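Local coordinates for 5-carboxyvanillate decarboxylase (Sphingomonas paucimobilis, PDB 4L6D), which probably removes a carboxyl group from 5-carboxyvanillate to yield vanillate, acting as a manganese-binding decarboxylase of the amidohydrolase fold, at residues E9-Q14 against G58-E63; Q14-A19 against R94-L99; I34-V39 against T77-Q82; E130-Q135 against N139-N144. All coordinates share one frame; numbering follows the deposited sequence.

Contact 1 of 4, residues E9-Q14 against G58-E63; sequences EAVTFQ and GERLAE
In the parallel-stranded barrel of the amidohydrolase fold, Arg60 of helix 59-67 reaches inward to the backbone carbonyl of Ala10, near the end of the first strand, 5-11. The axes of segments 9-11 and 59-63 come no closer than 12.4 Å, a distance that a long arginine can span. Its CG lies anti to the backbone N, the chain runs on extended, and a bend at chi3 (-57°) turns the guanidinium end-on to the strand. Both terminal nitrogens then converge on one acceptor. Arg60 NH2 donates to Ala10 O at 2.8 Å and lies in the carbonyl plane, whereas Arg60 NH1 makes a longer, more bent bond of 3.1 Å (136°) to Ala10 O from above that plane. With Ala10 O near the guanidinium plane, the pair holds the end of the arginine in line with the carbonyl oxygen.

Ala10 points its own methyl away from the helix, toward the metal side, where a small residue suits a place about 5 Å from the bound manganese. Glu9 turns its carboxylate to other partners, accepting from the backbone N atoms of Tyr298, Ile296 and Asp297, the last a manganese ligand. What Glu9 and Val11 offer the guanidinium is carbon: Glu9 CB lies 4.1 Å from Arg60 NH1, at the edge of the group, and Val11 CB lies 4.1 Å from Arg60 NH2.

Contact 2 of 4, residues Q14-A19 against R94-L99; sequences QPVVDA and RIANDL. With VNL (4-hydroxy-3-methoxybenzoate), chain K.
This is an apolar helix-to-helix contact on the outside of the barrel, where Pro15 and Val16 of helix 14-23 meet Ile95, Ala96 and Leu99 of helix 86-106. The short segments run roughly antiparallel, at 144°, their axes approaching to 9.8 Å. Pro15, in the first turn of its helix, where a missing N-H costs nothing, lays its ring against two residues one turn apart: its CG is 3.8 Å from Ile95 CG2, and its CD meets Leu99 CD1 tip to tip at 4.0 Å. The short methyl of Ala96 lets the backbones approach, and Val16 CG2 touches Ala96 CB at 4.2 Å.

On another side of helix 86-106, bends at chi2 (-81°) and chi3 (-65°) fold Arg94 so that NE and NH1 donate to O1 and O2 of a second vanillate, apart from the one in the manganese pocket. Arg94 NH2 bridges to Asp98 OD2 at 2.9 Å, probably steadying the guanidinium. Hydrocarbon thus joins the two helices, while charged groups hold the carboxylate and, through Asp98, Arg131 of helix 122-134.

Contact 3 of 4, residues I34-V39 against T77-Q82; sequences ILVRDV and TAPGVQ. With VNL (4-hydroxy-3-methoxybenzoate), chain J.
At the mouth of the amidohydrolase barrel, Leu35 and Val36 of helix 33-40 pack against Ala78 and Pro79 in the loop that follows strand 71-76. Leu35 and Ala78, with Thr77, line part of the vanillate pocket, and Val36 and Pro79 pack beside it. Thr77 opens the loop. Its OG1 lies 3.7 Å from the methoxy carbon CV of the ligand and is hydrogen-bonded to Tyr300 OH, another pocket residue, while its carbonyl O accepts from Gly80 N.

Ala78 comes next, and its O approaches CV of the vanillate to 3.3 Å. Leu35 CD2 lies 3.5 Å from CV of the vanillate and also touches Ala78 O at 3.8 Å; CG stands anti to the backbone N (chi1 167°), which sends CD2 to where it touches both the loop and the ligand. The aliphatic branch of Leu35 suits the apolar methyl of the methoxy group, which also lies against Ala78 O and Thr77 OG1.

Pro79 follows a cis peptide bond, which turns the chain sharply and presents the ring to the helix. Its CD meets Leu35 CD2 at 4.2 Å, and its CG meets Val36 CG2 at the same separation. Gly80 then adopts a positive phi (59°), natural for glycine, at the second position of a type II' beta turn from Pro79 to Gln82. The turn is closed by a backbone bond from Gln82 N to Pro79 O at 3.2 Å.

Contact 4 of 4, residues E130-Q135 against N139-N144; sequences ERVATQ and NGLVIN
Val132, Leu141 and Gly140 carry this contact, which packs helix 122-134 onto strand 140-144 within a beta-alpha-beta crossover of the barrel: strand 111-115, the helix, then the strand.

Val132 is the residue most covered. It stands on the last turn of the helix and directs its side chain at the strand, with CG1 anti to the backbone N (chi1 165°). That methyl does all the close touching, reaching Leu141 CD2 at 3.8 Å and Gly140 O at 4.1 Å. A beta-branched residue suits the place, since its methyls begin right at the backbone and have little freedom.

Leu141 starts out beside the helix rather than at it, but its longer chain brings CD2 back to the valine, so the two side chains cross at a slant. It also touches Leu171 of the neighbouring strand 171-174, which makes it part of the layer between sheet and helices.

Gly140 contributes backbone alone. With phi of 173° it is almost fully stretched, a conformation easy for glycine, and it is tied to Gly115 by backbone hydrogen bonding. Across the contact its carbonyl oxygen meets only a methyl group.

The contact therefore rests on dispersion and on burial of hydrocarbon, while hydrogen bonding to the adjacent strands holds the strand in place.

All four contacts belong to one barrel of parallel strands. Contacts 1 and 4 reach the same sheet, at strands 5-11 and 140-144, yet do not touch; their centres lie about 20 Å apart. The centre of contact 2 is about 15 Å from the centre of each; it shares Gln14 with contact 1 and is joined to contact 4 by the Asp98 to Arg131 salt bridge. Contact 3, at the pocket, is nested within the loop closed by contact 2 and alternates along the chain with contact 1; contact 4 comes last. Val11 O with Thr77 N, and Gln82 OE1 with Asn144 N, probably hydrogen-bond, linking the pocket loop to both strands. Ligand-lining residues are thereby connected to the barrel's framework.

Contact 1 of 4, residues E9-Q14 against G58-E63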
loop_
_atom_site.group_PDB
_atom_site.type_symbol
_atom_site.label_atom_id
_atom_site.label_comp_id
_atom_site.label_asym_id
_atom_site.label_seq_id
_atom_site.Cartn_x
_atom_site.Cartn_y
_atom_site.Cartn_z
ATOM N N GLU A 9 -7.100 -16.246 13.279
ATOM C CA GLU A 9 -7.709 -17.508 12.917
ATOM C C GLU A 9 -9.211 -17.356 12.955
ATOM O O GLU A 9 -9.807 -17.201 14.013
ATOM C CB GLU A 9 -7.185 -18.623 13.833
ATOM C CG GLU A 9 -5.650 -18.547 14.000
ATOM C CD GLU A 9 -4.939 -18.337 12.669
ATOM O OE1 GLU A 9 -4.044 -17.451 12.580
ATOM O OE2 GLU A 9 -5.298 -19.050 11.703
ATOM N N ALA A 10 -9.805 -17.374 11.770
ATOM C CA ALA A 10 -11.213 -17.054 11.589
ATOM C C ALA A 10 -12.137 -18.182 12.025
ATOM O O ALA A 10 -11.821 -19.364 11.868
ATOM C CB ALA A 10 -11.470 -16.716 10.124
ATOM N N VAL A 11 -13.301 -17.789 12.537
ATOM C CA VAL A 11 -14.342 -18.718 12.946
ATOM C C VAL A 11 -15.688 -18.058 12.627
ATOM O O VAL A 11 -15.749 -16.855 12.411
ATOM C CB VAL A 11 -14.228 -19.043 14.463
ATOM C CG1 VAL A 11 -14.556 -17.807 15.328
ATOM C CG2 VAL A 11 -15.087 -20.227 14.855
ATOM N N THR A 12 -16.760 -18.838 12.579
ATOM C CA THR A 12 -18.087 -18.237 12.540
ATOM C C THR A 12 -19.035 -19.028 13.426
ATOM O O THR A 12 -18.670 -20.084 13.948
ATOM C CB THR A 12 -18.642 -18.103 11.118
ATOM O OG1 THR A 12 -19.825 -17.288 11.149
ATOM C CG2 THR A 12 -18.973 -19.477 10.522
ATOM N N PHE A 13 -20.241 -18.503 13.592
ATOM C CA PHE A 13 -21.253 -19.112 14.446
ATOM C C PHE A 13 -22.578 -19.069 13.710
ATOM O O PHE A 13 -22.815 -18.155 12.918
ATOM C CB PHE A 13 -21.358 -18.351 15.773
ATOM C CG PHE A 13 -20.047 -18.216 16.495
ATOM C CD1 PHE A 13 -19.506 -19.297 17.178
ATOM C CD2 PHE A 13 -19.366 -17.010 16.494
ATOM C CE1 PHE A 13 -18.285 -19.176 17.836
ATOM C CE2 PHE A 13 -18.151 -16.877 17.158
ATOM C CZ PHE A 13 -17.614 -17.966 17.830
ATOM N N GLN A 14 -23.440 -20.052 13.957
ATOM C CA GLN A 14 -24.669 -20.178 13.177
ATOM C C GLN A 14 -25.560 -18.924 13.107
ATOM O O GLN A 14 -26.067 -18.605 12.038
ATOM C CB GLN A 14 -25.476 -21.410 13.605
ATOM C CG GLN A 14 -26.429 -21.927 12.526
ATOM C CD GLN A 14 -25.700 -22.313 11.249
ATOM O OE1 GLN A 14 -24.631 -22.927 11.293
ATOM N NE2 GLN A 14 -26.266 -21.940 10.105
ATOM N N GLY A 58 -12.932 -30.215 15.243
ATOM C CA GLY A 58 -12.776 -31.299 14.284
ATOM C C GLY A 58 -11.516 -31.151 13.439
ATOM O O GLY A 58 -10.409 -31.310 13.958
ATOM N N GLU A 59 -11.686 -30.848 12.153
ATOM C CA GLU A 59 -10.563 -30.657 11.236
ATOM C C GLU A 59 -9.532 -29.670 11.797
ATOM O O GLU A 59 -8.325 -29.917 11.731
ATOM C CB GLU A 59 -11.059 -30.180 9.862
ATOM C CG GLU A 59 -9.947 -29.796 8.864
ATOM C CD GLU A 59 -10.483 -29.116 7.602
ATOM O OE1 GLU A 59 -11.720 -29.074 7.418
ATOM O OE2 GLU A 59 -9.666 -28.612 6.796
ATOM N N ARG A 60 -10.009 -28.564 12.366
ATOM C CA ARG A 60 -9.109 -27.507 12.815
ATOM C C ARG A 60 -8.160 -28.020 13.898
ATOM O O ARG A 60 -6.949 -27.815 13.824
ATOM C CB ARG A 60 -9.897 -26.293 13.317
ATOM C CG ARG A 60 -9.027 -25.116 13.742
ATOM C CD ARG A 60 -9.837 -24.073 14.506
ATOM N NE ARG A 60 -10.981 -23.572 13.744
ATOM C CZ ARG A 60 -11.058 -22.368 13.183
ATOM N NH1 ARG A 60 -10.057 -21.489 13.288
ATOM N NH2 ARG A 60 -12.159 -22.034 12.520
ATOM N N LEU A 61 -8.709 -28.681 14.907
ATOM C CA LEU A 61 -7.870 -29.202 15.982
ATOM C C LEU A 61 -6.960 -30.335 15.484
ATOM O O LEU A 61 -5.806 -30.435 15.905
ATOM C CB LEU A 61 -8.740 -29.676 17.144
ATOM C CG LEU A 61 -8.037 -29.970 18.464
ATOM C CD1 LEU A 61 -7.247 -28.765 18.965
ATOM C CD2 LEU A 61 -9.083 -30.391 19.489
ATOM N N ALA A 62 -7.473 -31.181 14.594
ATOM C CA ALA A 62 -6.651 -32.251 14.033
ATOM C C ALA A 62 -5.435 -31.673 13.308
ATOM O O ALA A 62 -4.324 -32.192 13.429
ATOM C CB ALA A 62 -7.477 -33.140 13.093
ATOM N N GLU A 63 -5.655 -30.597 12.563
ATOM C CA GLU A 63 -4.565 -29.947 11.834
ATOM C C GLU A 63 -3.599 -29.249 12.790
ATOM O O GLU A 63 -2.384 -29.259 12.579
ATOM C CB GLU A 63 -5.116 -28.939 10.829
ATOM C CG GLU A 63 -5.673 -29.591 9.594
ATOM C CD GLU A 63 -4.579 -29.964 8.616
ATOM O OE1 GLU A 63 -3.887 -29.046 8.125
ATOM O OE2 GLU A 63 -4.402 -31.171 8.350
#

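Contact 2 of 4, residues Q14-A19 against R94-L99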
loop_
_atom_site.group_PDB
_atom_site.type_symbol
_atom_site.label_atom_id
_atom_site.label_comp_id
_atom_site.label_asym_id
_atom_site.label_seq_id
_atom_site.Cartn_x
_atom_site.Cartn_y
_atom_site.Cartn_z
ATOM N N GLN A 14 -23.440 -20.052 13.957
ATOM C CA GLN A 14 -24.669 -20.178 13.177
ATOM C C GLN A 14 -25.560 -18.924 13.107
ATOM O O GLN A 14 -26.067 -18.605 12.038
ATOM C CB GLN A 14 -25.476 -21.410 13.605
ATOM C CG GLN A 14 -26.429 -21.927 12.526
ATOM C CD GLN A 14 -25.700 -22.313 11.249
ATOM O OE1 GLN A 14 -24.631 -22.927 11.293
ATOM N NE2 GLN A 14 -26.266 -21.940 10.105
ATOM N N PRO A 15 -25.751 -18.206 14.229
ATOM C CA PRO A 15 -26.605 -17.017 14.072
ATOM C C PRO A 15 -26.039 -15.994 13.078
ATOM O O PRO A 15 -26.814 -15.330 12.387
ATOM C CB PRO A 15 -26.649 -16.429 15.489
ATOM C CG PRO A 15 -26.448 -17.629 16.387
ATOM C CD PRO A 15 -25.423 -18.467 15.645
ATOM N N VAL A 16 -24.715 -15.868 13.004
ATOM C CA VAL A 16 -24.098 -14.938 12.058
ATOM C C VAL A 16 -24.193 -15.479 10.624
ATOM O O VAL A 16 -24.541 -14.748 9.685
ATOM C CB VAL A 16 -22.637 -14.628 12.438
ATOM C CG1 VAL A 16 -22.030 -13.631 11.456
ATOM C CG2 VAL A 16 -22.578 -14.080 13.866
ATOM N N VAL A 17 -23.908 -16.768 10.466
ATOM C CA VAL A 17 -24.072 -17.434 9.175
ATOM C C VAL A 17 -25.476 -17.206 8.637
ATOM O O VAL A 17 -25.643 -16.801 7.484
ATOM C CB VAL A 17 -23.800 -18.946 9.280
ATOM C CG1 VAL A 17 -24.236 -19.667 7.995
ATOM C CG2 VAL A 17 -22.334 -19.196 9.557
ATOM N N ASP A 18 -26.485 -17.434 9.475
ATOM C CA ASP A 18 -27.870 -17.309 9.028
ATOM C C ASP A 18 -28.168 -15.885 8.595
ATOM O O ASP A 18 -28.853 -15.657 7.587
ATOM C CB ASP A 18 -28.850 -17.750 10.121
ATOM C CG ASP A 18 -28.816 -19.257 10.366
ATOM O OD1 ASP A 18 -28.249 -19.985 9.527
ATOM O OD2 ASP A 18 -29.365 -19.710 11.394
ATOM N N ALA A 19 -27.664 -14.920 9.358
ATOM C CA ALA A 19 -27.890 -13.524 9.018
ATOM C C ALA A 19 -27.183 -13.131 7.716
ATOM O O ALA A 19 -27.735 -12.365 6.922
ATOM C CB ALA A 19 -27.461 -12.619 10.164
ATOM N N ARG A 94 -23.286 -9.507 20.445
ATOM C CA ARG A 94 -23.437 -10.015 21.800
ATOM C C ARG A 94 -23.504 -11.543 21.781
ATOM O O ARG A 94 -22.822 -12.208 22.570
ATOM C CB ARG A 94 -24.679 -9.397 22.459
ATOM C CG ARG A 94 -24.779 -9.608 23.969
ATOM C CD ARG A 94 -25.323 -10.976 24.321
ATOM N NE ARG A 94 -26.706 -11.125 23.873
ATOM C CZ ARG A 94 -27.328 -12.289 23.746
ATOM N NH1 ARG A 94 -28.590 -12.315 23.348
ATOM N NH2 ARG A 94 -26.684 -13.421 24.006
ATOM N N ILE A 95 -24.313 -12.092 20.875
ATOM C CA ILE A 95 -24.467 -13.542 20.757
ATOM C C ILE A 95 -23.161 -14.198 20.327
ATOM O O ILE A 95 -22.719 -15.189 20.923
ATOM C CB ILE A 95 -25.598 -13.891 19.772
ATOM C CG1 ILE A 95 -26.956 -13.533 20.385
ATOM C CG2 ILE A 95 -25.546 -15.369 19.368
ATOM C CD1 ILE A 95 -28.099 -13.564 19.388
ATOM N N ALA A 96 -22.521 -13.623 19.312
ATOM C CA ALA A 96 -21.260 -14.164 18.821
ATOM C C ALA A 96 -20.179 -14.105 19.894
ATOM O O ALA A 96 -19.308 -14.976 19.960
ATOM C CB ALA A 96 -20.798 -13.426 17.582
ATOM N N ASN A 97 -20.226 -13.075 20.739
ATOM C CA ASN A 97 -19.254 -12.979 21.833
ATOM C C ASN A 97 -19.492 -14.021 22.919
ATOM O O ASN A 97 -18.544 -14.610 23.450
ATOM C CB ASN A 97 -19.241 -11.577 22.444
ATOM C CG ASN A 97 -18.617 -10.553 21.520
ATOM O OD1 ASN A 97 -17.873 -10.897 20.604
ATOM N ND2 ASN A 97 -18.893 -9.281 21.782
ATOM N N ASP A 98 -20.758 -14.274 23.243
ATOM C CA ASP A 98 -21.076 -15.346 24.179
ATOM C C ASP A 98 -20.604 -16.680 23.621
ATOM O O ASP A 98 -20.046 -17.500 24.346
ATOM C CB ASP A 98 -22.578 -15.422 24.444
ATOM C CG ASP A 98 -23.071 -14.333 25.366
ATOM O OD1 ASP A 98 -22.237 -13.667 26.006
ATOM O OD2 ASP A 98 -24.307 -14.169 25.474
ATOM N N LEU A 99 -20.844 -16.903 22.329
ATOM C CA LEU A 99 -20.451 -18.164 21.710
ATOM C C LEU A 99 -18.927 -18.288 21.625
ATOM O O LEU A 99 -18.377 -19.371 21.823
ATOM C CB LEU A 99 -21.102 -18.316 20.329
ATOM C CG LEU A 99 -22.611 -18.571 20.398
ATOM C CD1 LEU A 99 -23.232 -18.520 19.013
ATOM C CD2 LEU A 99 -22.892 -19.920 21.047
HETATM C C1 VNL K . -29.783 -7.582 22.137
HETATM C CO1 VNL K . -28.909 -6.559 21.725
HETATM C CO2 VNL K . -31.163 -7.535 21.831
HETATM C CM1 VNL K . -29.391 -5.462 20.988
HETATM C CM2 VNL K . -31.660 -6.460 21.094
HETATM O OM VNL K . -32.974 -6.330 20.737
HETATM C CZ VNL K . -30.742 -5.394 20.652
HETATM C CC VNL K . -29.248 -8.740 22.930
HETATM C CV VNL K . -33.920 -7.389 21.012
HETATM O O1 VNL K . -28.125 -8.653 23.484
HETATM O O2 VNL K . -29.962 -9.773 23.020
HETATM O O3 VNL K . -31.290 -4.328 19.974
#

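Contact 3 of 4, residues I34-V39 against T77-Q82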
loop_
_atom_site.group_PDB
_atom_site.type_symbol
_atom_site.label_atom_id
_atom_site.label_comp_id
_atom_site.label_asym_id
_atom_site.label_seq_id
_atom_site.Cartn_x
_atom_site.Cartn_y
_atom_site.Cartn_z
ATOM N N ILE A 34 -19.225 -9.513 -2.716
ATOM C CA ILE A 34 -18.560 -10.538 -3.515
ATOM C C ILE A 34 -18.225 -11.743 -2.627
ATOM O O ILE A 34 -18.660 -12.858 -2.908
ATOM C CB ILE A 34 -17.304 -9.991 -4.240
ATOM C CG1 ILE A 34 -17.709 -8.919 -5.258
ATOM C CG2 ILE A 34 -16.552 -11.120 -4.925
ATOM C CD1 ILE A 34 -16.535 -8.215 -5.949
ATOM N N LEU A 35 -17.476 -11.508 -1.553
ATOM C CA LEU A 35 -17.210 -12.539 -0.547
ATOM C C LEU A 35 -18.505 -13.139 -0.004
ATOM O O LEU A 35 -18.647 -14.362 0.098
ATOM C CB LEU A 35 -16.427 -11.936 0.624
ATOM C CG LEU A 35 -16.341 -12.784 1.892
ATOM C CD1 LEU A 35 -15.415 -13.956 1.658
ATOM C CD2 LEU A 35 -15.881 -11.943 3.072
ATOM N N VAL A 36 -19.457 -12.279 0.360
ATOM C CA VAL A 36 -20.650 -12.758 1.051
ATOM C C VAL A 36 -21.464 -13.702 0.160
ATOM O O VAL A 36 -21.922 -14.750 0.612
ATOM C CB VAL A 36 -21.488 -11.595 1.622
ATOM C CG1 VAL A 36 -22.834 -12.087 2.122
ATOM C CG2 VAL A 36 -20.714 -10.914 2.755
ATOM N N ARG A 37 -21.598 -13.369 -1.119
ATOM C CA ARG A 37 -22.266 -14.282 -2.044
ATOM C C ARG A 37 -21.460 -15.560 -2.292
ATOM O O ARG A 37 -22.047 -16.649 -2.381
ATOM C CB ARG A 37 -22.606 -13.582 -3.356
ATOM C CG ARG A 37 -23.705 -12.542 -3.208
ATOM C CD ARG A 37 -24.143 -12.039 -4.571
ATOM N NE ARG A 37 -24.556 -10.637 -4.542
ATOM C CZ ARG A 37 -23.792 -9.623 -4.942
ATOM N NH1 ARG A 37 -22.570 -9.846 -5.411
ATOM N NH2 ARG A 37 -24.257 -8.383 -4.883
ATOM N N ASP A 38 -20.132 -15.443 -2.384
ATOM C CA ASP A 38 -19.296 -16.612 -2.650
ATOM C C ASP A 38 -19.353 -17.624 -1.515
ATOM O O ASP A 38 -19.289 -18.828 -1.746
ATOM C CB ASP A 38 -17.837 -16.211 -2.889
ATOM C CG ASP A 38 -17.591 -15.684 -4.292
ATOM O OD1 ASP A 38 -18.504 -15.765 -5.142
ATOM O OD2 ASP A 38 -16.470 -15.181 -4.536
ATOM N N VAL A 39 -19.473 -17.134 -0.287
ATOM C CA VAL A 39 -19.428 -18.012 0.876
ATOM C C VAL A 39 -20.809 -18.293 1.481
ATOM O O VAL A 39 -21.120 -19.438 1.806
ATOM C CB VAL A 39 -18.477 -17.441 1.957
ATOM C CG1 VAL A 39 -18.587 -18.220 3.282
ATOM C CG2 VAL A 39 -17.048 -17.464 1.450
ATOM N N THR A 77 -15.101 -14.082 11.654
ATOM C CA THR A 77 -14.546 -13.800 10.336
ATOM C C THR A 77 -15.145 -12.531 9.743
ATOM O O THR A 77 -16.298 -12.196 10.016
ATOM C CB THR A 77 -14.783 -15.008 9.401
ATOM O OG1 THR A 77 -14.060 -14.818 8.183
ATOM C CG2 THR A 77 -16.270 -15.209 9.108
ATOM N N ALA A 78 -14.348 -11.813 8.956
ATOM C CA ALA A 78 -14.855 -10.655 8.238
ATOM C C ALA A 78 -16.029 -11.099 7.358
ATOM O O ALA A 78 -16.028 -12.212 6.825
ATOM C CB ALA A 78 -13.746 -10.052 7.380
ATOM N N PRO A 79 -17.042 -10.235 7.190
ATOM C CA PRO A 79 -17.158 -8.850 7.660
ATOM C C PRO A 79 -17.756 -8.692 9.057
ATOM O O PRO A 79 -18.273 -7.621 9.384
ATOM C CB PRO A 79 -18.105 -8.238 6.626
ATOM C CG PRO A 79 -19.047 -9.369 6.318
ATOM C CD PRO A 79 -18.189 -10.621 6.345
ATOM N N GLY A 80 -17.660 -9.727 9.884
ATOM C CA GLY A 80 -18.186 -9.656 11.236
ATOM C C GLY A 80 -19.668 -9.349 11.236
ATOM O O GLY A 80 -20.426 -9.965 10.477
ATOM N N VAL A 81 -20.075 -8.403 12.081
ATOM C CA VAL A 81 -21.468 -7.978 12.162
ATOM C C VAL A 81 -21.673 -6.594 11.570
ATOM O O VAL A 81 -22.734 -5.989 11.732
ATOM C CB VAL A 81 -21.995 -7.970 13.628
ATOM C CG1 VAL A 81 -21.883 -9.365 14.247
ATOM C CG2 VAL A 81 -21.258 -6.931 14.473
ATOM N N GLN A 82 -20.659 -6.110 10.865
ATOM C CA GLN A 82 -20.637 -4.721 10.420
ATOM C C GLN A 82 -21.518 -4.391 9.225
ATOM O O GLN A 82 -21.775 -3.219 8.966
ATOM C CB GLN A 82 -19.201 -4.282 10.156
ATOM C CG GLN A 82 -18.374 -4.179 11.424
ATOM C CD GLN A 82 -16.903 -4.294 11.129
ATOM O OE1 GLN A 82 -16.282 -5.330 11.388
ATOM N NE2 GLN A 82 -16.331 -3.227 10.573
HETATM C C1 VNL J . -10.081 -14.454 2.680
HETATM C CO1 VNL J . -8.785 -14.543 3.205
HETATM C CO2 VNL J . -11.150 -13.961 3.454
HETATM C CM1 VNL J . -8.529 -14.145 4.529
HETATM C CM2 VNL J . -10.916 -13.549 4.764
HETATM O OM VNL J . -11.890 -13.056 5.593
HETATM C CZ VNL J . -9.564 -13.650 5.322
HETATM C CC VNL J . -10.341 -14.924 1.273
HETATM C CV VNL J . -13.242 -12.913 5.118
HETATM O O1 VNL J . -9.492 -15.634 0.668
HETATM O O2 VNL J . -11.445 -14.648 0.746
HETATM O O3 VNL J . -9.476 -13.551 6.683
#

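Contact 4 of 4, residues E130-Q135 against N139-N144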
loop_
_atom_site.group_PDB
_atom_site.type_symbol
_atom_site.label_atom_id
_atom_site.label_comp_id
_atom_site.label_asym_id
_atom_site.label_seq_id
_atom_site.Cartn_x
_atom_site.Cartn_y
_atom_site.Cartn_z
ATOM N N GLU A 130 -16.874 -3.364 27.197
ATOM C CA GLU A 130 -16.649 -3.528 28.627
ATOM C C GLU A 130 -17.037 -4.932 29.082
ATOM O O GLU A 130 -16.318 -5.548 29.866
ATOM C CB GLU A 130 -17.417 -2.475 29.428
ATOM C CG GLU A 130 -17.330 -2.684 30.935
ATOM C CD GLU A 130 -17.974 -1.567 31.726
ATOM O OE1 GLU A 130 -18.110 -1.728 32.954
ATOM O OE2 GLU A 130 -18.336 -0.530 31.128
ATOM N N ARG A 131 -18.157 -5.449 28.578
ATOM C CA ARG A 131 -18.593 -6.795 28.952
ATOM C C ARG A 131 -17.598 -7.862 28.477
ATOM O O ARG A 131 -17.306 -8.812 29.208
ATOM C CB ARG A 131 -20.005 -7.080 28.410
ATOM C CG ARG A 131 -20.635 -8.359 28.950
ATOM C CD ARG A 131 -22.023 -8.618 28.356
ATOM N NE ARG A 131 -21.938 -9.100 26.982
ATOM C CZ ARG A 131 -21.989 -10.382 26.631
ATOM N NH1 ARG A 131 -21.897 -10.714 25.351
ATOM N NH2 ARG A 131 -22.149 -11.330 27.547
ATOM N N VAL A 132 -17.088 -7.698 27.260
ATOM C CA VAL A 132 -16.092 -8.612 26.706
ATOM C C VAL A 132 -14.856 -8.673 27.603
ATOM O O VAL A 132 -14.342 -9.755 27.900
ATOM C CB VAL A 132 -15.707 -8.184 25.261
ATOM C CG1 VAL A 132 -14.437 -8.873 24.793
ATOM C CG2 VAL A 132 -16.866 -8.464 24.303
ATOM N N ALA A 133 -14.415 -7.505 28.061
ATOM C CA ALA A 133 -13.214 -7.397 28.876
ATOM C C ALA A 133 -13.404 -7.932 30.290
ATOM O O ALA A 133 -12.572 -8.698 30.774
ATOM C CB ALA A 133 -12.733 -5.943 28.917
ATOM N N THR A 134 -14.499 -7.544 30.942
ATOM C CA THR A 134 -14.639 -7.779 32.376
ATOM C C THR A 134 -15.492 -8.975 32.763
ATOM O O THR A 134 -15.286 -9.549 33.833
ATOM C CB THR A 134 -15.186 -6.535 33.104
ATOM O OG1 THR A 134 -16.543 -6.298 32.711
ATOM C CG2 THR A 134 -14.354 -5.323 32.774
ATOM N N GLN A 135 -16.446 -9.347 31.913
ATOM C CA GLN A 135 -17.353 -10.438 32.251
ATOM C C GLN A 135 -16.994 -11.712 31.489
ATOM O O GLN A 135 -16.848 -12.778 32.099
ATOM C CB GLN A 135 -18.810 -10.031 32.007
ATOM C CG GLN A 135 -19.233 -8.754 32.748
ATOM C CD GLN A 135 -18.937 -8.789 34.243
ATOM O OE1 GLN A 135 -18.363 -7.848 34.793
ATOM N NE2 GLN A 135 -19.332 -9.869 34.905
ATOM N N ASN A 139 -9.790 -12.331 25.193
ATOM C CA ASN A 139 -8.371 -12.010 25.077
ATOM C C ASN A 139 -8.070 -10.697 24.371
ATOM O O ASN A 139 -6.961 -10.165 24.464
ATOM C CB ASN A 139 -7.671 -13.164 24.356
ATOM C CG ASN A 139 -7.788 -14.461 25.112
ATOM O OD1 ASN A 139 -8.771 -15.191 24.964
ATOM N ND2 ASN A 139 -6.799 -14.747 25.950
ATOM N N GLY A 140 -9.068 -10.167 23.678
ATOM C CA GLY A 140 -8.885 -8.935 22.941
ATOM C C GLY A 140 -10.120 -8.678 22.119
ATOM O O GLY A 140 -11.165 -9.276 22.372
ATOM N N LEU A 141 -9.987 -7.808 21.128
ATOM C CA LEU A 141 -11.105 -7.430 20.263
ATOM C C LEU A 141 -10.717 -7.533 18.799
ATOM O O LEU A 141 -9.539 -7.462 18.452
ATOM C CB LEU A 141 -11.532 -5.994 20.563
ATOM C CG LEU A 141 -12.066 -5.724 21.965
ATOM C CD1 LEU A 141 -12.041 -4.220 22.254
ATOM C CD2 LEU A 141 -13.462 -6.289 22.174
ATOM N N VAL A 142 -11.719 -7.681 17.935
ATOM C CA VAL A 142 -11.498 -7.673 16.490
ATOM C C VAL A 142 -12.600 -6.866 15.821
ATOM O O VAL A 142 -13.767 -6.906 16.232
ATOM C CB VAL A 142 -11.435 -9.111 15.899
ATOM C CG1 VAL A 142 -12.732 -9.877 16.150
ATOM C CG2 VAL A 142 -11.114 -9.088 14.398
ATOM N N ILE A 143 -12.207 -6.108 14.812
ATOM C CA ILE A 143 -13.148 -5.391 13.965
ATOM C C ILE A 143 -12.571 -5.415 12.544
ATOM O O ILE A 143 -11.353 -5.511 12.368
ATOM C CB ILE A 143 -13.403 -3.948 14.488
ATOM C CG1 ILE A 143 -14.765 -3.430 14.003
ATOM C CG2 ILE A 143 -12.269 -3.012 14.087
ATOM C CD1 ILE A 143 -15.968 -4.197 14.605
ATOM N N ASN A 144 -13.433 -5.345 11.534
ATOM C CA ASN A 144 -12.997 -5.492 10.142
ATOM C C ASN A 144 -13.021 -4.187 9.374
ATOM O O ASN A 144 -14.053 -3.795 8.838
ATOM C CB ASN A 144 -13.844 -6.553 9.441
ATOM C CG ASN A 144 -13.909 -7.822 10.244
ATOM O OD1 ASN A 144 -12.927 -8.571 10.305
ATOM N ND2 ASN A 144 -15.028 -8.044 10.932
#